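Local coordinates for recombination protein uvsY (Enterobacteria phage T4, PDB 4ZWS) that promotes phage DNA recombination by helping the UvsX recombinase to displace gp32 and assemble filaments on single-stranded DNA, at residues Arg48-Lys53 with Thr98-Trp103; Ser40-Glu45 with Ile105-Cys110; Val14-Thr19 with Lys118-Ala123. All coordinates share one frame; numbering follows the deposited sequence.

Interaction 1: Arg48-Lys53 with Thr98-Trp103; sequences RIEAQK and TSLQYW
Ile49 and Leu100 mark the closest backbone approach, their CA atoms 6.1 Å apart, where two helical segments run antiparallel at 161° with their axes 9.5 Å from each other. This is an antiparallel helix pair in the alpha-barrel subunit, formed by the long helices 21-64 and 91-135 of the chain, and apolar side chains make the contact. Ile49 is the central residue and uses its two branches differently. CG2, anti to the backbone N, lies against CB of Leu100 (CG2 to CB 3.7 Å) and also meets Leu100 CD1, the two side chains passing each other in opposite directions. Leu100 is placed for this by its own first torsion, which sets CG anti to the backbone N (chi1 -167°). Its other methyl, CD2, reaches CG of Glu50 at 3.6 Å, so the aliphatic part of the glutamate closes one margin of the contact. The straight aliphatic chain of Lys53 comes to the same methyl, its CD 4.3 Å from Leu100 CD2, while NZ makes a salt bridge with Asp97. Ser99 lies at another margin: its OG is next to Ile49 CG2 and bonds to Val96 O, about one turn back in its own helix. Thr98 packs on Leu47 of a neighbouring subunit. The second branch of Ile49 runs at roughly a right angle to Trp103 and puts CD1 over one face of the indole, as a CH-pi contact 3.8 Å from the centroid of the five-membered ring and 30° off its normal.

Interaction 2: Ser40-Glu45 with Ile105-Cys110; sequences SSIKKE and ILLDFC
In the antiparallel pair of helices 21-64 and 91-135, segments 40-45 and 105-110, with axes 9.3 Å apart, make a knobs-into-holes contact near the centre of the chain: Ile42 is the knob, set between Trp103, Leu106, Leu107 and Cys110. Its CG1 stands beside the backbone N, anti to the carbonyl carbon (chi1 -66°), and the extended chi2 carries CD1 outward to the partner helix. There CD1 lies between residues one turn apart, 3.6 Å from Cys110 SG and 3.8 Å from Leu106 CB, crossing the Leu106 side chain at about a right angle. The CG2 branch goes to Leu107 instead, packing on its CB at 3.7 Å. CD1 of Leu107 lies between CG2 of Ile42 and the CG methylene of Lys43, the latter 4.0 Å from Leu107 CD1. The rest of the lysine chain leads away from the contact, and it packs on Met130 of a neighbouring subunit. Helix 3-14 and the N-terminus pack against the pair: Leu3 on Leu106, and Met1 on both Leu106 and Ile42. On helix 21-64 itself His39 lies against Leu107, and Trp35 and Lys38 against Cys110.

Interaction 3: Val14-Thr19 with Lys118-Ala123; sequences VFIDST and KSRGFA
Three successive trans torsions, chi1 to chi3, stretch Arg120 straight out from its helix toward Val14 and Phe15, and a fourth of -89° turns the guanidinium across the chain so that one edge faces their carbonyls. Through that edge it grips two consecutive peptide oxygens. NE donates to Val14 O at 3.0 Å, arriving from well above that carbonyl's plane although the oxygen lies in the plane of the guanidinium; NH2 donates to Phe15 O at 2.9 Å along a nearly straight N-H line (170°), tilted moderately from the carbonyl plane. Two bonds from one flat group fix its rotation and tie the start of the loop to helix 91-135. NH2 also makes a salt bridge with Glu24, and NH1 bonds to Asn28 OD1. Glu24 probably offsets much of the buried charge, and its OE1 takes the backbone N of Asp17 as well. Ile16 runs alongside Arg120 in the opposite direction, with CG1 3.9 Å from NE at an oblique position, and its CD1 goes on to Ala123 CB at 4.3 Å, one turn further along the helix. Residues of a neighbouring subunit cover this site too: Val29 packs on Arg120, and Ala26 on Ile16. Farther along the loop, Asp17 OD1 accepts from Thr19 N at 3.0 Å. The whole is an interhelix loop of a helical bundle, its first carbonyls held by a bidentate arginine, with an Asx turn at Asp17 before helix 21-64.

Overall arrangement
All three contacts lie along helix 91-135, which acts as the common spine. Interactions 1 and 2 are successive sites on one antiparallel pairing with helix 21-64, their centres 11 Å apart, and they touch directly: Trp103 O is 3.4 Å from Ile42 CG2, and Trp103 CZ2 is 3.6 Å from Glu45 CG. Interaction 3 lies farther along the spine, about 24 Å from interaction 2 and about 34 Å from interaction 1, centre to centre; there the loop after helix 3-14 joins in as partner. Each contact also meets a neighbouring subunit, so the fold of one chain and the assembly of the heptameric alpha barrel are built on the same helices.

Interaction 1: Arg48-Lys53 with Thr98-Trp103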
loop_
_atom_site.group_PDB
_atom_site.type_symbol
_atom_site.label_atom_id
_atom_site.label_comp_id
_atom_site.label_asym_id
_atom_site.label_seq_id
_atom_site.Cartn_x
_atom_site.Cartn_y
_atom_site.Cartn_z
ATOM N N ARG A 48 -5.396 4.364 28.522
ATOM C CA ARG A 48 -5.279 4.919 29.862
ATOM C C ARG A 48 -4.069 5.881 29.974
ATOM O O ARG A 48 -4.156 6.975 30.537
ATOM C CB ARG A 48 -5.187 3.752 30.830
ATOM C CG ARG A 48 -5.416 4.007 32.267
ATOM C CD ARG A 48 -5.205 2.677 32.968
ATOM N NE ARG A 48 -6.203 1.704 32.511
ATOM C CZ ARG A 48 -5.986 0.391 32.379
ATOM N NH1 ARG A 48 -4.789 -0.123 32.631
ATOM N NH2 ARG A 48 -6.961 -0.412 31.961
ATOM N N ILE A 49 -2.943 5.476 29.396
ATOM C CA ILE A 49 -1.727 6.285 29.414
ATOM C C ILE A 49 -1.906 7.590 28.624
ATOM O O ILE A 49 -1.450 8.649 29.068
ATOM C CB ILE A 49 -0.532 5.503 28.884
ATOM C CG1 ILE A 49 -0.201 4.350 29.831
ATOM C CG2 ILE A 49 0.685 6.404 28.720
ATOM C CD1 ILE A 49 0.938 3.489 29.303
ATOM N N GLU A 50 -2.568 7.524 27.468
ATOM C CA GLU A 50 -2.809 8.729 26.669
ATOM C C GLU A 50 -3.608 9.749 27.452
ATOM O O GLU A 50 -3.396 10.953 27.302
ATOM C CB GLU A 50 -3.555 8.406 25.371
ATOM C CG GLU A 50 -2.644 8.207 24.178
ATOM C CD GLU A 50 -3.373 7.683 22.951
ATOM O OE1 GLU A 50 -4.564 7.298 23.067
ATOM O OE2 GLU A 50 -2.746 7.647 21.869
ATOM N N ALA A 51 -4.490 9.271 28.322
ATOM C CA ALA A 51 -5.262 10.159 29.175
ATOM C C ALA A 51 -4.312 10.844 30.160
ATOM O O ALA A 51 -4.432 12.047 30.420
ATOM C CB ALA A 51 -6.347 9.400 29.904
ATOM N N GLN A 52 -3.380 10.075 30.717
ATOM C CA GLN A 52 -2.404 10.625 31.644
ATOM C C GLN A 52 -1.527 11.656 30.961
ATOM O O GLN A 52 -1.112 12.647 31.565
ATOM C CB GLN A 52 -1.520 9.537 32.225
ATOM C CG GLN A 52 -2.100 8.842 33.404
ATOM C CD GLN A 52 -1.146 7.823 33.957
ATOM O OE1 GLN A 52 0.067 7.936 33.762
ATOM N NE2 GLN A 52 -1.676 6.822 34.657
ATOM N N LYS A 53 -1.227 11.394 29.700
ATOM C CA LYS A 53 -0.430 12.302 28.900
ATOM C C LYS A 53 -1.173 13.603 28.667
ATOM O O LYS A 53 -0.555 14.665 28.651
ATOM C CB LYS A 53 -0.059 11.676 27.559
ATOM C CG LYS A 53 0.880 12.523 26.768
ATOM C CD LYS A 53 1.242 11.864 25.473
ATOM C CE LYS A 53 2.085 12.767 24.602
ATOM N NZ LYS A 53 2.347 12.093 23.319
ATOM N N THR A 98 7.033 8.274 27.087
ATOM C CA THR A 98 7.946 7.187 26.810
ATOM C C THR A 98 7.208 5.901 27.123
ATOM O O THR A 98 7.194 4.973 26.317
ATOM C CB THR A 98 9.247 7.300 27.614
ATOM O OG1 THR A 98 9.937 8.497 27.238
ATOM C CG2 THR A 98 10.138 6.114 27.338
ATOM N N SER A 99 6.590 5.868 28.298
ATOM C CA SER A 99 5.747 4.753 28.698
ATOM C C SER A 99 4.781 4.436 27.564
ATOM O O SER A 99 4.713 3.284 27.129
ATOM C CB SER A 99 5.026 5.048 30.010
ATOM O OG SER A 99 4.273 6.220 29.864
ATOM N N LEU A 100 4.029 5.436 27.096
ATOM C CA LEU A 100 3.139 5.210 25.957
ATOM C C LEU A 100 3.779 4.538 24.742
ATOM O O LEU A 100 3.251 3.542 24.231
ATOM C CB LEU A 100 2.539 6.531 25.490
ATOM C CG LEU A 100 1.364 6.393 24.522
ATOM C CD1 LEU A 100 0.167 5.654 25.080
ATOM C CD2 LEU A 100 0.975 7.763 24.064
ATOM N N GLN A 101 4.949 5.030 24.339
ATOM C CA GLN A 101 5.665 4.487 23.194
ATOM C C GLN A 101 6.130 3.064 23.499
ATOM O O GLN A 101 6.063 2.184 22.640
ATOM C CB GLN A 101 6.856 5.357 22.870
ATOM C CG GLN A 101 6.531 6.790 22.490
ATOM C CD GLN A 101 6.262 6.988 21.044
ATOM O OE1 GLN A 101 5.145 6.772 20.566
ATOM N NE2 GLN A 101 7.287 7.434 20.321
ATOM N N TYR A 102 6.565 2.849 24.746
ATOM C CA TYR A 102 7.054 1.552 25.207
ATOM C C TYR A 102 5.964 0.503 25.125
ATOM O O TYR A 102 6.194 -0.611 24.648
ATOM C CB TYR A 102 7.530 1.648 26.650
ATOM C CG TYR A 102 8.186 0.397 27.183
ATOM C CD1 TYR A 102 7.485 -0.470 28.016
ATOM C CD2 TYR A 102 9.494 0.054 26.831
ATOM C CE1 TYR A 102 8.072 -1.635 28.509
ATOM C CE2 TYR A 102 10.095 -1.104 27.322
ATOM C CZ TYR A 102 9.375 -1.944 28.160
ATOM O OH TYR A 102 9.954 -3.096 28.657
ATOM N N TRP A 103 4.781 0.869 25.601
ATOM C CA TRP A 103 3.601 0.028 25.495
ATOM C C TRP A 103 3.229 -0.207 24.040
ATOM O O TRP A 103 2.798 -1.301 23.676
ATOM C CB TRP A 103 2.492 0.653 26.316
ATOM C CG TRP A 103 2.655 0.316 27.766
ATOM C CD1 TRP A 103 3.243 1.081 28.723
ATOM C CD2 TRP A 103 2.019 -0.762 28.463
ATOM N NE1 TRP A 103 3.136 0.478 29.952
ATOM C CE2 TRP A 103 2.368 -0.645 29.823
ATOM C CE3 TRP A 103 1.229 -1.840 28.063
ATOM C CZ2 TRP A 103 1.952 -1.562 30.784
ATOM C CZ3 TRP A 103 0.817 -2.750 29.022
ATOM C CH2 TRP A 103 1.178 -2.602 30.368
#

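Interaction 2: Ser40-Glu45 with Ile105-Cys110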
loop_
_atom_site.group_PDB
_atom_site.type_symbol
_atom_site.label_atom_id
_atom_site.label_comp_id
_atom_site.label_asym_id
_atom_site.label_seq_id
_atom_site.Cartn_x
_atom_site.Cartn_y
_atom_site.Cartn_z
ATOM N N SER A 40 -4.922 -7.232 23.719
ATOM C CA SER A 40 -6.145 -6.552 24.092
ATOM C C SER A 40 -5.905 -5.695 25.341
ATOM O O SER A 40 -6.377 -4.557 25.428
ATOM C CB SER A 40 -7.242 -7.579 24.320
ATOM O OG SER A 40 -8.488 -6.956 24.449
ATOM N N SER A 41 -5.205 -6.263 26.323
ATOM C CA SER A 41 -4.879 -5.546 27.555
ATOM C C SER A 41 -3.989 -4.340 27.322
ATOM O O SER A 41 -4.188 -3.286 27.915
ATOM C CB SER A 41 -4.158 -6.464 28.539
ATOM O OG SER A 41 -5.066 -7.352 29.140
ATOM N N ILE A 42 -3.015 -4.505 26.438
ATOM C CA ILE A 42 -2.086 -3.446 26.114
ATOM C C ILE A 42 -2.841 -2.276 25.480
ATOM O O ILE A 42 -2.584 -1.131 25.834
ATOM C CB ILE A 42 -0.953 -3.978 25.219
ATOM C CG1 ILE A 42 -0.114 -4.975 26.026
ATOM C CG2 ILE A 42 -0.096 -2.847 24.675
ATOM C CD1 ILE A 42 0.886 -5.779 25.199
ATOM N N LYS A 43 -3.784 -2.546 24.578
ATOM C CA LYS A 43 -4.578 -1.452 24.036
ATOM C C LYS A 43 -5.307 -0.688 25.145
ATOM O O LYS A 43 -5.362 0.545 25.129
ATOM C CB LYS A 43 -5.601 -1.930 22.996
ATOM C CG LYS A 43 -5.063 -2.163 21.596
ATOM C CD LYS A 43 -6.169 -2.595 20.617
ATOM C CE LYS A 43 -6.861 -3.880 21.040
ATOM N NZ LYS A 43 -8.107 -4.146 20.256
ATOM N N LYS A 44 -5.848 -1.412 26.117
ATOM C CA LYS A 44 -6.551 -0.759 27.221
ATOM C C LYS A 44 -5.600 0.114 28.030
ATOM O O LYS A 44 -5.924 1.245 28.373
ATOM C CB LYS A 44 -7.220 -1.780 28.140
ATOM C CG LYS A 44 -8.465 -2.419 27.555
ATOM C CD LYS A 44 -9.320 -3.092 28.636
ATOM C CE LYS A 44 -9.866 -4.456 28.185
ATOM N NZ LYS A 44 -8.830 -5.546 28.212
ATOM N N GLU A 45 -4.412 -0.410 28.301
ATOM C CA GLU A 45 -3.416 0.326 29.053
ATOM C C GLU A 45 -2.957 1.608 28.336
ATOM O O GLU A 45 -2.841 2.665 28.953
ATOM C CB GLU A 45 -2.209 -0.572 29.336
ATOM C CG GLU A 45 -1.127 0.115 30.154
ATOM C CD GLU A 45 -1.590 0.496 31.558
ATOM O OE1 GLU A 45 -2.630 -0.026 32.016
ATOM O OE2 GLU A 45 -0.931 1.345 32.197
ATOM N N ILE A 105 5.332 -0.481 21.741
ATOM C CA ILE A 105 6.298 -1.498 21.351
ATOM C C ILE A 105 5.816 -2.868 21.785
ATOM O O ILE A 105 5.923 -3.828 21.026
ATOM C CB ILE A 105 7.696 -1.210 21.924
ATOM C CG1 ILE A 105 8.327 -0.036 21.164
ATOM C CG2 ILE A 105 8.601 -2.407 21.737
ATOM C CD1 ILE A 105 9.722 0.340 21.632
ATOM N N LEU A 106 5.274 -2.957 22.995
ATOM C CA LEU A 106 4.744 -4.222 23.482
ATOM C C LEU A 106 3.592 -4.670 22.600
ATOM O O LEU A 106 3.497 -5.850 22.257
ATOM C CB LEU A 106 4.267 -4.111 24.932
ATOM C CG LEU A 106 5.296 -3.669 25.971
ATOM C CD1 LEU A 106 4.701 -3.725 27.347
ATOM C CD2 LEU A 106 6.554 -4.525 25.880
ATOM N N LEU A 107 2.753 -3.721 22.191
ATOM C CA LEU A 107 1.618 -4.033 21.331
ATOM C C LEU A 107 2.102 -4.641 20.021
ATOM O O LEU A 107 1.580 -5.666 19.575
ATOM C CB LEU A 107 0.784 -2.786 21.042
ATOM C CG LEU A 107 -0.520 -3.027 20.281
ATOM C CD1 LEU A 107 -1.497 -3.812 21.140
ATOM C CD2 LEU A 107 -1.123 -1.735 19.847
ATOM N N ASP A 108 3.108 -4.009 19.413
ATOM C CA ASP A 108 3.652 -4.506 18.152
ATOM C C ASP A 108 4.287 -5.875 18.307
ATOM O O ASP A 108 4.119 -6.736 17.441
ATOM C CB ASP A 108 4.674 -3.537 17.561
ATOM C CG ASP A 108 4.042 -2.229 17.129
ATOM O OD1 ASP A 108 2.794 -2.211 16.974
ATOM O OD2 ASP A 108 4.787 -1.245 16.897
ATOM N N PHE A 109 4.966 -6.097 19.425
ATOM C CA PHE A 109 5.556 -7.401 19.669
ATOM C C PHE A 109 4.472 -8.473 19.698
ATOM O O PHE A 109 4.653 -9.548 19.134
ATOM C CB PHE A 109 6.349 -7.433 20.970
ATOM C CG PHE A 109 7.012 -8.753 21.214
ATOM C CD1 PHE A 109 6.390 -9.724 21.990
ATOM C CD2 PHE A 109 8.237 -9.050 20.624
ATOM C CE1 PHE A 109 6.989 -10.965 22.195
ATOM C CE2 PHE A 109 8.842 -10.285 20.827
ATOM C CZ PHE A 109 8.213 -11.241 21.618
ATOM N N CYS A 110 3.354 -8.176 20.345
ATOM C CA CYS A 110 2.254 -9.125 20.424
ATOM C C CYS A 110 1.613 -9.380 19.060
ATOM O O CYS A 110 1.150 -10.498 18.802
ATOM C CB CYS A 110 1.183 -8.627 21.396
ATOM S SG CYS A 110 1.699 -8.646 23.110
#

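Interaction 3: Val14-Thr19 with Lys118-Ala123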
loop_
_atom_site.group_PDB
_atom_site.type_symbol
_atom_site.label_atom_id
_atom_site.label_comp_id
_atom_site.label_asym_id
_atom_site.label_seq_id
_atom_site.Cartn_x
_atom_site.Cartn_y
_atom_site.Cartn_z
ATOM N N VAL A 14 6.654 -21.023 21.469
ATOM C CA VAL A 14 6.663 -21.459 20.074
ATOM C C VAL A 14 7.401 -22.770 19.842
ATOM O O VAL A 14 7.290 -23.356 18.767
ATOM C CB VAL A 14 7.272 -20.379 19.145
ATOM C CG1 VAL A 14 6.454 -19.104 19.227
ATOM C CG2 VAL A 14 8.707 -20.090 19.504
ATOM N N PHE A 15 8.130 -23.238 20.852
ATOM C CA PHE A 15 8.830 -24.513 20.753
ATOM C C PHE A 15 7.825 -25.606 20.404
ATOM O O PHE A 15 6.699 -25.602 20.888
ATOM C CB PHE A 15 9.558 -24.845 22.060
ATOM C CG PHE A 15 10.307 -26.141 22.017
ATOM C CD1 PHE A 15 11.536 -26.227 21.375
ATOM C CD2 PHE A 15 9.782 -27.284 22.602
ATOM C CE1 PHE A 15 12.235 -27.437 21.318
ATOM C CE2 PHE A 15 10.473 -28.504 22.547
ATOM C CZ PHE A 15 11.701 -28.574 21.906
ATOM N N ILE A 16 8.215 -26.518 19.521
ATOM C CA ILE A 16 7.318 -27.603 19.136
ATOM C C ILE A 16 7.849 -28.962 19.571
ATOM O O ILE A 16 8.952 -29.353 19.194
ATOM C CB ILE A 16 7.103 -27.639 17.619
ATOM C CG1 ILE A 16 6.571 -26.296 17.119
ATOM C CG2 ILE A 16 6.182 -28.776 17.258
ATOM C CD1 ILE A 16 6.461 -26.195 15.611
ATOM N N ASP A 17 7.075 -29.657 20.400
ATOM C CA ASP A 17 7.417 -31.008 20.823
ATOM C C ASP A 17 6.854 -32.026 19.820
ATOM O O ASP A 17 5.655 -32.300 19.814
ATOM C CB ASP A 17 6.883 -31.283 22.223
ATOM C CG ASP A 17 7.376 -32.598 22.791
ATOM O OD1 ASP A 17 7.866 -33.448 22.012
ATOM O OD2 ASP A 17 7.252 -32.788 24.024
ATOM N N SER A 18 7.732 -32.604 19.005
ATOM C CA SER A 18 7.357 -33.559 17.960
ATOM C C SER A 18 6.660 -34.817 18.481
ATOM O O SER A 18 5.867 -35.446 17.772
ATOM C CB SER A 18 8.600 -33.961 17.185
ATOM O OG SER A 18 9.267 -32.807 16.730
ATOM N N THR A 19 6.977 -35.194 19.713
ATOM C CA THR A 19 6.422 -36.398 20.311
ATOM C C THR A 19 4.938 -36.241 20.698
ATOM O O THR A 19 4.252 -37.235 20.929
ATOM C CB THR A 19 7.241 -36.812 21.561
ATOM O OG1 THR A 19 7.176 -35.785 22.557
ATOM C CG2 THR A 19 8.690 -37.035 21.187
ATOM N N LYS A 118 0.270 -18.180 14.608
ATOM C CA LYS A 118 -0.562 -18.561 13.479
ATOM C C LYS A 118 0.259 -19.453 12.567
ATOM O O LYS A 118 -0.184 -20.525 12.149
ATOM C CB LYS A 118 -1.051 -17.312 12.753
ATOM C CG LYS A 118 -2.187 -17.492 11.773
ATOM C CD LYS A 118 -2.495 -16.139 11.150
ATOM C CE LYS A 118 -3.762 -16.149 10.320
ATOM N NZ LYS A 118 -4.076 -14.782 9.805
ATOM N N SER A 119 1.484 -19.014 12.318
ATOM C CA SER A 119 2.443 -19.749 11.512
ATOM C C SER A 119 2.797 -21.095 12.152
ATOM O O SER A 119 2.942 -22.111 11.471
ATOM C CB SER A 119 3.696 -18.895 11.317
ATOM O OG SER A 119 4.739 -19.640 10.724
ATOM N N ARG A 120 2.900 -21.097 13.472
ATOM C CA ARG A 120 3.215 -22.302 14.220
ATOM C C ARG A 120 2.167 -23.398 13.988
ATOM O O ARG A 120 2.511 -24.573 13.855
ATOM C CB ARG A 120 3.321 -21.973 15.711
ATOM C CG ARG A 120 3.723 -23.140 16.600
ATOM C CD ARG A 120 3.857 -22.683 18.034
ATOM N NE ARG A 120 4.274 -23.760 18.914
ATOM C CZ ARG A 120 3.431 -24.584 19.524
ATOM N NH1 ARG A 120 2.122 -24.453 19.342
ATOM N NH2 ARG A 120 3.895 -25.546 20.307
ATOM N N GLY A 121 0.896 -23.012 13.927
ATOM C CA GLY A 121 -0.158 -23.963 13.650
ATOM C C GLY A 121 0.049 -24.665 12.318
ATOM O O GLY A 121 -0.135 -25.875 12.207
ATOM N N PHE A 122 0.445 -23.911 11.305
ATOM C CA PHE A 122 0.699 -24.496 10.001
ATOM C C PHE A 122 1.943 -25.374 9.994
ATOM O O PHE A 122 1.945 -26.428 9.354
ATOM C CB PHE A 122 0.786 -23.423 8.932
ATOM C CG PHE A 122 -0.526 -22.753 8.669
ATOM C CD1 PHE A 122 -1.468 -23.360 7.843
ATOM C CD2 PHE A 122 -0.812 -21.510 9.214
ATOM C CE1 PHE A 122 -2.687 -22.755 7.590
ATOM C CE2 PHE A 122 -2.021 -20.893 8.958
ATOM C CZ PHE A 122 -2.961 -21.518 8.145
ATOM N N ALA A 123 3.006 -24.928 10.661
ATOM C CA ALA A 123 4.208 -25.747 10.762
ATOM C C ALA A 123 3.858 -27.120 11.342
ATOM O O ALA A 123 4.300 -28.153 10.839
ATOM C CB ALA A 123 5.248 -25.069 11.615
#